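Local coordinates for odorant-binding protein 2a (Homo sapiens, PDB 4RUN) that binds and transports small hydrophobic volatile molecules, with a higher affinity for aldehydes and large fatty acids, at residues M19-D24 with D141-L146; R29-V34 with F51-E56; T92-F97 with G111-R116. The protein carries 2 engineered substitutions. All blocks are in the same frame, centred on the assembly; numbering follows the deposited sequence.

How the contacts relate
All three contacts belong to the one curled sheet of a lipocalin barrel. Contacts 1 and 3 are mostly buried and contact 2 only partly. Strand 12-21 joins contact 1 to contact 3, since V20 O bonds to G111 N at 2.8 Å. Contacts 1 and 2 meet through L146, which exchanges backbone bonds with R32 and V34, whereas contacts 2 and 3 stay about 7 Å apart at their nearest atoms. Chemistry follows place: contact 3 is regular hairpin pairing, contact 1 a short post-helix strand with a phenylalanine and a salt bridge, and contact 2 a fraying hairpin end whose arginines meet citrate.

Contact 1 of 3, residues M19-D24 with D141-L146; sequences MVVDKD and DIFMPL
M19 and F143 form an antiparallel hydrogen-bonded pair, their CA atoms 5.4 Å apart, and the two segments run 147° apart from end to end. This joins the first barrel strand, 12-21, to the short strand that follows the C-terminal helix, an addition to the barrel known from other lipocalins. M19 N donates to F143 O at 2.8 Å, and F143 N returns a bond to M19 O at 2.9 Å. Strand 142-143 is short and only weakly bonded.

On the face that M19 and F143 share, the two side chains lie alongside each other. F143 has CG set between its backbone N and carbonyl carbon (chi1 67°), which turns the ring back over the neighbouring strand. M19 CB sits over one ring face, 4.0 Å from the centroid, a CH-pi contact, while M19 SD approaches obliquely in a Met-aromatic contact. V21 CG2 reaches the rim in the ring plane, 3.9 Å from F143 CE1. With an alanine here in place of F143, M19 would probably lose the ring it lies against, and a gap would be likely beside V21. On the other face V20 CG2 packs at 3.6 Å against I142 CG1, and both side chains turn to helix 122-134: V20 touches V132, and I142 touches F128 and K129.

Where strand 12-21 gives way to a turn, the chemistry becomes polar. A water donates to both V21 O and D141 OD2, bridging backbone and carboxylate. The extended K23 chain bends at its last torsion and brings NZ to 2.8 Å from D141 OD2, a salt bridge that meets the oxygen on its syn side, 22° out of the carboxylate plane.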
# COMPACT_ATOMS: atom_id res chain seq x y z
N MET A 19 3.63 -6.11 -3.25
CA MET A 19 4.29 -5.11 -2.45
C MET A 19 5.75 -4.98 -2.91
O MET A 19 6.35 -5.96 -3.35
CB MET A 19 4.16 -5.56 -1.01
CG MET A 19 4.63 -4.58 0.03
SD MET A 19 3.74 -4.85 1.59
CE MET A 19 4.53 -3.51 2.50
N VAL A 20 6.32 -3.78 -2.83
CA VAL A 20 7.73 -3.51 -3.20
C VAL A 20 8.22 -2.43 -2.27
O VAL A 20 7.46 -1.55 -1.86
CB VAL A 20 7.92 -3.07 -4.69
CG1 VAL A 20 7.52 -1.63 -4.93
CG2 VAL A 20 9.36 -3.28 -5.15
N VAL A 21 9.51 -2.53 -1.97
CA VAL A 21 10.16 -1.72 -0.95
C VAL A 21 11.55 -1.31 -1.43
O VAL A 21 12.17 -2.05 -2.18
CB VAL A 21 10.32 -2.53 0.33
CG1 VAL A 21 9.00 -2.60 1.09
CG2 VAL A 21 10.88 -3.93 0.04
N ASP A 22 12.07 -0.17 -0.99
CA ASP A 22 13.43 0.19 -1.37
C ASP A 22 14.42 -0.78 -0.75
O ASP A 22 14.10 -1.53 0.17
CB ASP A 22 13.75 1.66 -1.06
CG ASP A 22 13.63 2.02 0.40
OD1 ASP A 22 14.12 1.26 1.26
OD2 ASP A 22 13.10 3.11 0.70
N LYS A 23 15.62 -0.81 -1.31
CA LYS A 23 16.69 -1.67 -0.81
C LYS A 23 17.20 -1.46 0.62
O LYS A 23 17.95 -2.30 1.10
CB LYS A 23 17.86 -1.68 -1.78
CG LYS A 23 17.48 -2.43 -3.04
CD LYS A 23 18.68 -2.94 -3.82
CE LYS A 23 18.19 -3.78 -4.99
NZ LYS A 23 17.71 -5.14 -4.57
N ASP A 24 16.82 -0.37 1.30
CA ASP A 24 17.16 -0.19 2.72
C ASP A 24 16.19 -0.92 3.64
O ASP A 24 16.53 -1.22 4.78
CB ASP A 24 17.17 1.28 3.10
CG ASP A 24 18.14 2.10 2.27
OD1 ASP A 24 19.31 1.67 2.10
OD2 ASP A 24 17.73 3.18 1.79
N ASP A 141 12.96 -7.14 -5.40
CA ASP A 141 12.39 -6.72 -4.13
C ASP A 141 10.84 -6.66 -4.19
O ASP A 141 10.21 -5.97 -3.38
CB ASP A 141 12.92 -5.35 -3.72
CG ASP A 141 14.44 -5.32 -3.56
OD1 ASP A 141 14.99 -6.18 -2.84
OD2 ASP A 141 15.08 -4.43 -4.15
N ILE A 142 10.22 -7.35 -5.16
CA ILE A 142 8.77 -7.44 -5.22
C ILE A 142 8.34 -8.74 -4.57
O ILE A 142 8.79 -9.81 -4.94
CB ILE A 142 8.19 -7.39 -6.65
CG1 ILE A 142 8.56 -6.07 -7.32
CG2 ILE A 142 6.67 -7.56 -6.62
CD1 ILE A 142 8.08 -5.94 -8.75
N PHE A 143 7.43 -8.64 -3.61
CA PHE A 143 6.99 -9.80 -2.85
C PHE A 143 5.47 -9.67 -2.69
O PHE A 143 4.89 -8.58 -2.83
CB PHE A 143 7.77 -9.89 -1.52
CG PHE A 143 7.49 -8.78 -0.55
CD1 PHE A 143 8.24 -7.60 -0.58
CD2 PHE A 143 6.50 -8.91 0.42
CE1 PHE A 143 7.99 -6.58 0.33
CE2 PHE A 143 6.24 -7.89 1.33
CZ PHE A 143 6.99 -6.73 1.29
N MET A 144 4.83 -10.80 -2.44
CA MET A 144 3.38 -10.87 -2.47
C MET A 144 2.85 -11.49 -1.19
O MET A 144 2.83 -12.71 -1.04
CB MET A 144 2.92 -11.66 -3.68
CG MET A 144 3.47 -11.10 -4.98
SD MET A 144 3.47 -12.40 -6.20
CE MET A 144 1.72 -12.73 -6.32
N PRO A 145 2.43 -10.64 -0.26
CA PRO A 145 2.03 -11.25 1.00
C PRO A 145 0.74 -12.04 0.89
O PRO A 145 -0.04 -11.84 -0.04
CB PRO A 145 1.88 -10.06 1.94
CG PRO A 145 1.65 -8.89 1.06
CD PRO A 145 2.36 -9.17 -0.24
N LEU A 146 0.54 -12.98 1.80
CA LEU A 146 -0.65 -13.81 1.83
C LEU A 146 -1.84 -12.95 2.21
O LEU A 146 -1.75 -12.18 3.16
CB LEU A 146 -0.48 -14.91 2.84
CG LEU A 146 0.34 -16.10 2.35
CD1 LEU A 146 0.51 -17.06 3.53
CD2 LEU A 146 -0.29 -16.76 1.13
O HOH W 1 13.55 -2.16 -4.46

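Contact 2 of 3, residues R29-V34 with F51-E56; sequences RRPRKV and FTFMRE. With FLC (citrate anion), chain C.
R29 and R55 interlock at the frayed end of the hairpin of strands 33-41 and 47-55. R55 NE donates to R29 O at 2.9 Å, and the two guanidinium planes lie face to face at only 30°. A bend at chi3 (-90°) lays one face of the R55 guanidinium against R29 and the other against F53 CE2; the two contacts probably limit its rotation. At its edge R55 NH2 bonds to the citrate hydroxyl OHB at 3.0 Å; R29 NE adds a weak bond to citrate OB2.

Further out, R32 ties the two segments together: its N donates to M54 O at 2.7 Å and its NH1, on a chain bent at chi3, to E56 O. P31 CG packs at 4.0 Å from F53 CD2, on the same side of the sheet as the citrate. On the other face, K33 and M54 run side by side, K33 CD 3.9 Å from M54 CG, and M54 goes on to touch C59 and C151, which form the disulfide.

K62, K82 and Y78 complete the grip on citrate, and R103 and R108 lie close to R29. The citrate probably came from the crystallisation liquor, but so basic a cluster suggests a site that could accept a carboxylate, which would be consistent with the affinity for fatty acids.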
# COMPACT_ATOMS: atom_id res chain seq x y z
N ARG A 29 11.37 -7.00 8.22
CA ARG A 29 10.27 -6.05 8.35
C ARG A 29 9.09 -6.29 7.40
O ARG A 29 8.05 -5.65 7.53
CB ARG A 29 10.78 -4.63 8.14
CG ARG A 29 10.10 -3.63 9.03
CD ARG A 29 10.70 -2.24 8.93
NE ARG A 29 9.67 -1.30 9.35
CZ ARG A 29 9.38 -1.00 10.61
NH1 ARG A 29 10.09 -1.52 11.61
NH2 ARG A 29 8.39 -0.15 10.87
N ARG A 30 9.25 -7.18 6.42
CA ARG A 30 8.21 -7.40 5.42
C ARG A 30 6.96 -8.13 5.92
O ARG A 30 7.08 -9.16 6.57
CB ARG A 30 8.75 -8.26 4.30
CG ARG A 30 9.95 -7.68 3.60
CD ARG A 30 10.38 -8.55 2.45
NE ARG A 30 11.48 -7.93 1.73
CZ ARG A 30 11.86 -8.30 0.52
NH1 ARG A 30 11.25 -9.30 -0.11
NH2 ARG A 30 12.87 -7.66 -0.05
N PRO A 31 5.77 -7.61 5.60
CA PRO A 31 4.52 -8.30 5.85
C PRO A 31 4.48 -9.71 5.23
O PRO A 31 4.74 -9.85 4.05
CB PRO A 31 3.50 -7.41 5.16
CG PRO A 31 4.10 -6.04 5.18
CD PRO A 31 5.55 -6.27 5.03
N ARG A 32 4.20 -10.72 6.05
CA ARG A 32 4.01 -12.08 5.57
C ARG A 32 2.60 -12.22 5.08
O ARG A 32 2.35 -12.88 4.08
CB ARG A 32 4.19 -13.11 6.68
CG ARG A 32 5.60 -13.30 7.19
CD ARG A 32 5.61 -14.20 8.42
NE ARG A 32 4.77 -15.40 8.25
CZ ARG A 32 3.77 -15.78 9.06
NH1 ARG A 32 3.43 -15.08 10.14
NH2 ARG A 32 3.08 -16.89 8.79
N LYS A 33 1.68 -11.65 5.83
CA LYS A 33 0.26 -11.75 5.56
C LYS A 33 -0.31 -10.37 5.65
O LYS A 33 0.35 -9.48 6.14
CB LYS A 33 -0.42 -12.66 6.59
CG LYS A 33 0.23 -14.04 6.68
CD LYS A 33 -0.40 -14.92 7.75
CE LYS A 33 -0.20 -16.39 7.43
NZ LYS A 33 -0.80 -17.28 8.46
N VAL A 34 -1.52 -10.18 5.16
CA VAL A 34 -2.16 -8.88 5.15
C VAL A 34 -3.68 -9.02 4.99
O VAL A 34 -4.14 -9.86 4.22
CB VAL A 34 -1.58 -7.99 4.03
CG1 VAL A 34 -1.98 -8.52 2.66
CG2 VAL A 34 -2.03 -6.54 4.20
N PHE A 51 -6.28 -1.67 8.54
CA PHE A 51 -5.87 -3.00 8.10
C PHE A 51 -4.94 -3.63 9.13
O PHE A 51 -4.49 -2.98 10.07
CB PHE A 51 -5.15 -2.95 6.75
CG PHE A 51 -3.93 -2.09 6.76
CD1 PHE A 51 -4.03 -0.74 6.51
CD2 PHE A 51 -2.68 -2.64 7.01
CE1 PHE A 51 -2.90 0.07 6.51
CE2 PHE A 51 -1.54 -1.84 7.01
CZ PHE A 51 -1.66 -0.48 6.77
N THR A 52 -4.67 -4.92 8.94
CA THR A 52 -3.73 -5.64 9.78
C THR A 52 -2.78 -6.43 8.90
O THR A 52 -3.09 -6.70 7.74
CB THR A 52 -4.46 -6.61 10.74
OG1 THR A 52 -5.10 -7.65 9.99
CG2 THR A 52 -5.50 -5.87 11.54
N PHE A 53 -1.63 -6.77 9.45
CA PHE A 53 -0.69 -7.62 8.74
C PHE A 53 0.23 -8.33 9.72
O PHE A 53 0.36 -7.90 10.86
CB PHE A 53 0.14 -6.82 7.74
CG PHE A 53 1.02 -5.78 8.36
CD1 PHE A 53 0.55 -4.49 8.56
CD2 PHE A 53 2.32 -6.08 8.73
CE1 PHE A 53 1.35 -3.52 9.11
CE2 PHE A 53 3.12 -5.11 9.30
CZ PHE A 53 2.64 -3.83 9.49
N MET A 54 0.83 -9.42 9.27
CA MET A 54 1.73 -10.19 10.11
C MET A 54 3.16 -9.88 9.73
O MET A 54 3.53 -9.96 8.58
CB MET A 54 1.50 -11.69 9.98
CG MET A 54 0.13 -12.19 10.43
SD MET A 54 -0.02 -12.25 12.20
CE MET A 54 1.34 -13.34 12.63
N ARG A 55 3.96 -9.54 10.72
CA ARG A 55 5.36 -9.31 10.54
C ARG A 55 6.03 -10.33 11.45
O ARG A 55 6.08 -10.15 12.67
CB ARG A 55 5.67 -7.87 10.93
CG ARG A 55 7.05 -7.37 10.55
CD ARG A 55 7.26 -5.95 11.06
NE ARG A 55 6.86 -4.92 10.11
CZ ARG A 55 6.42 -3.70 10.42
NH1 ARG A 55 6.27 -3.33 11.68
NH2 ARG A 55 6.10 -2.84 9.45
N GLU A 56 6.51 -11.42 10.85
CA GLU A 56 6.97 -12.61 11.58
C GLU A 56 5.78 -13.22 12.31
O GLU A 56 4.74 -13.41 11.70
CB GLU A 56 8.16 -12.28 12.49
CG GLU A 56 9.34 -11.73 11.71
CD GLU A 56 10.30 -10.92 12.55
OE1 GLU A 56 9.79 -10.00 13.22
OE2 GLU A 56 11.54 -11.18 12.55
CAC FLC C . 3.13 2.01 7.96
CA FLC C . 4.34 1.37 7.28
CB FLC C . 5.48 1.02 8.24
CBC FLC C . 6.68 0.54 7.43
CG FLC C . 5.96 2.24 9.03
CGC FLC C . 5.42 2.45 10.44
OA1 FLC C . 2.85 3.21 7.73
OA2 FLC C . 2.44 1.31 8.72
OB1 FLC C . 7.34 1.38 6.77
OB2 FLC C . 7.00 -0.67 7.45
OG1 FLC C . 6.06 1.99 11.42
OG2 FLC C . 4.37 3.14 10.57
OHB FLC C . 5.08 -0.03 9.14

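Contact 3 of 3, residues T92-F97 with G111-R116; sequences TDDYVF and GNLVGR. Engineered in segment 111-116: N112 (natural residue Lys).
Y95 and V114, then F97 and N112, form two antiparallel hydrogen-bonded pairs in the hairpin of strands 95-103 and 106-115, part of the lipocalin barrel wall. The short strand axes are 4.6 Å apart and meet at 146°. This is the tightly packed part of the contact. Y95 N donates to V114 O at 2.8 Å in a nearly straight bond (179°), and V114 N answers to Y95 O. The next pair repeats the exchange, F97 N bonding to N112 O at 2.8 Å, and N112 N to F97 O. The non-hydrogen-bonded pair V96 and L113 falls between them.

On the face of Y95, F97, N112 and V114, the V114 CG2 methyl packs against two CB atoms, 3.9 Å from Y95 CB and 4.2 Å from F97 CB. With F97 CG anti to its backbone N, the ring points the same way as the engineered N112, a lysine in the natural protein; N112 ND2 lies 3.3 Å from F97 CD1, and the amide and ring planes are 45° apart. On the other face L113 CD1 touches D94 CB, and L113 continues onto L125 and F128 of helix 122-134.

D94 still lies against V114 and G115, its CB 3.3 Å from V114 O, and its OD1 forms a salt bridge with K17. The looser, solvent side lies at exposed D93 and at the Y95 side chain, which leads away from strand 106-115 to meet the W14 ring, the two planes nearly perpendicular. R116 bonds T11 O and T13 O and makes a cation-pi contact with W14, a pairing familiar from lipocalins. The chemistry thus implies that D94 and R116 add polar ties to K17, T13 and W14 on top of the backbone pairing of strand 106-115 with strand 12-21.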
# COMPACT_ATOMS: atom_id res chain seq x y z
N THR A 92 -5.16 -2.50 -16.74
CA THR A 92 -5.82 -3.39 -15.81
C THR A 92 -6.74 -2.55 -14.95
O THR A 92 -6.86 -1.32 -15.14
CB THR A 92 -4.81 -4.20 -14.95
OG1 THR A 92 -5.52 -4.89 -13.92
CG2 THR A 92 -3.79 -3.28 -14.33
N ASP A 93 -7.40 -3.22 -14.01
CA ASP A 93 -8.40 -2.59 -13.17
C ASP A 93 -7.91 -2.38 -11.73
O ASP A 93 -8.72 -2.26 -10.81
CB ASP A 93 -9.67 -3.44 -13.22
CG ASP A 93 -10.17 -3.65 -14.65
OD1 ASP A 93 -10.28 -2.64 -15.39
OD2 ASP A 93 -10.44 -4.81 -15.03
N ASP A 94 -6.59 -2.29 -11.58
CA ASP A 94 -5.97 -2.09 -10.28
C ASP A 94 -5.28 -0.74 -10.24
O ASP A 94 -5.15 -0.05 -11.25
CB ASP A 94 -4.94 -3.19 -9.99
CG ASP A 94 -5.58 -4.54 -9.76
OD1 ASP A 94 -6.75 -4.62 -9.37
OD2 ASP A 94 -4.91 -5.55 -9.98
N TYR A 95 -4.85 -0.38 -9.04
CA TYR A 95 -4.18 0.88 -8.79
C TYR A 95 -2.85 0.58 -8.12
O TYR A 95 -2.64 -0.52 -7.62
CB TYR A 95 -5.01 1.73 -7.85
CG TYR A 95 -6.26 2.36 -8.43
CD1 TYR A 95 -7.44 1.64 -8.54
CD2 TYR A 95 -6.26 3.69 -8.80
CE1 TYR A 95 -8.59 2.23 -9.03
CE2 TYR A 95 -7.40 4.29 -9.30
CZ TYR A 95 -8.57 3.56 -9.42
OH TYR A 95 -9.71 4.17 -9.92
N VAL A 96 -1.98 1.58 -8.11
CA VAL A 96 -0.74 1.52 -7.33
C VAL A 96 -0.78 2.52 -6.19
O VAL A 96 -1.19 3.66 -6.37
CB VAL A 96 0.48 1.82 -8.20
CG1 VAL A 96 1.74 1.91 -7.35
CG2 VAL A 96 0.62 0.73 -9.24
N PHE A 97 -0.39 2.06 -5.01
CA PHE A 97 -0.35 2.87 -3.81
C PHE A 97 1.12 3.08 -3.52
O PHE A 97 1.81 2.18 -3.07
CB PHE A 97 -1.05 2.11 -2.70
CG PHE A 97 -1.02 2.78 -1.36
CD1 PHE A 97 0.08 2.61 -0.51
CD2 PHE A 97 -2.11 3.50 -0.92
CE1 PHE A 97 0.09 3.19 0.74
CE2 PHE A 97 -2.11 4.08 0.34
CZ PHE A 97 -1.00 3.92 1.17
N GLY A 111 5.79 0.59 -2.49
CA GLY A 111 4.72 0.51 -3.47
C GLY A 111 3.83 -0.68 -3.19
O GLY A 111 4.30 -1.73 -2.79
N ASN A 112 2.54 -0.52 -3.41
CA ASN A 112 1.61 -1.61 -3.21
C ASN A 112 0.62 -1.68 -4.35
O ASN A 112 0.05 -0.67 -4.75
CB ASN A 112 0.87 -1.43 -1.89
CG ASN A 112 1.82 -1.31 -0.71
OD1 ASN A 112 2.44 -2.28 -0.31
ND2 ASN A 112 1.96 -0.11 -0.18
N LEU A 113 0.47 -2.87 -4.90
CA LEU A 113 -0.52 -3.13 -5.91
C LEU A 113 -1.82 -3.39 -5.19
O LEU A 113 -1.92 -4.31 -4.38
CB LEU A 113 -0.13 -4.35 -6.73
CG LEU A 113 -1.10 -4.73 -7.85
CD1 LEU A 113 -1.18 -3.62 -8.87
CD2 LEU A 113 -0.66 -6.02 -8.51
N VAL A 114 -2.84 -2.59 -5.50
CA VAL A 114 -4.11 -2.68 -4.81
C VAL A 114 -5.29 -2.73 -5.78
O VAL A 114 -5.26 -2.13 -6.85
CB VAL A 114 -4.28 -1.50 -3.83
CG1 VAL A 114 -3.24 -1.60 -2.73
CG2 VAL A 114 -4.14 -0.15 -4.53
N GLY A 115 -6.34 -3.46 -5.40
CA GLY A 115 -7.53 -3.56 -6.22
C GLY A 115 -8.77 -3.90 -5.44
O GLY A 115 -8.71 -4.32 -4.29
N ARG A 116 -9.91 -3.70 -6.08
CA ARG A 116 -11.18 -4.00 -5.45
C ARG A 116 -11.41 -5.49 -5.40
O ARG A 116 -11.99 -6.03 -4.45
CB ARG A 116 -12.29 -3.35 -6.26
CG ARG A 116 -12.20 -1.84 -6.25
CD ARG A 116 -12.60 -1.32 -4.90
NE ARG A 116 -12.85 0.10 -4.93
CZ ARG A 116 -13.17 0.81 -3.85
NH1 ARG A 116 -13.38 2.11 -3.96
NH2 ARG A 116 -13.28 0.21 -2.67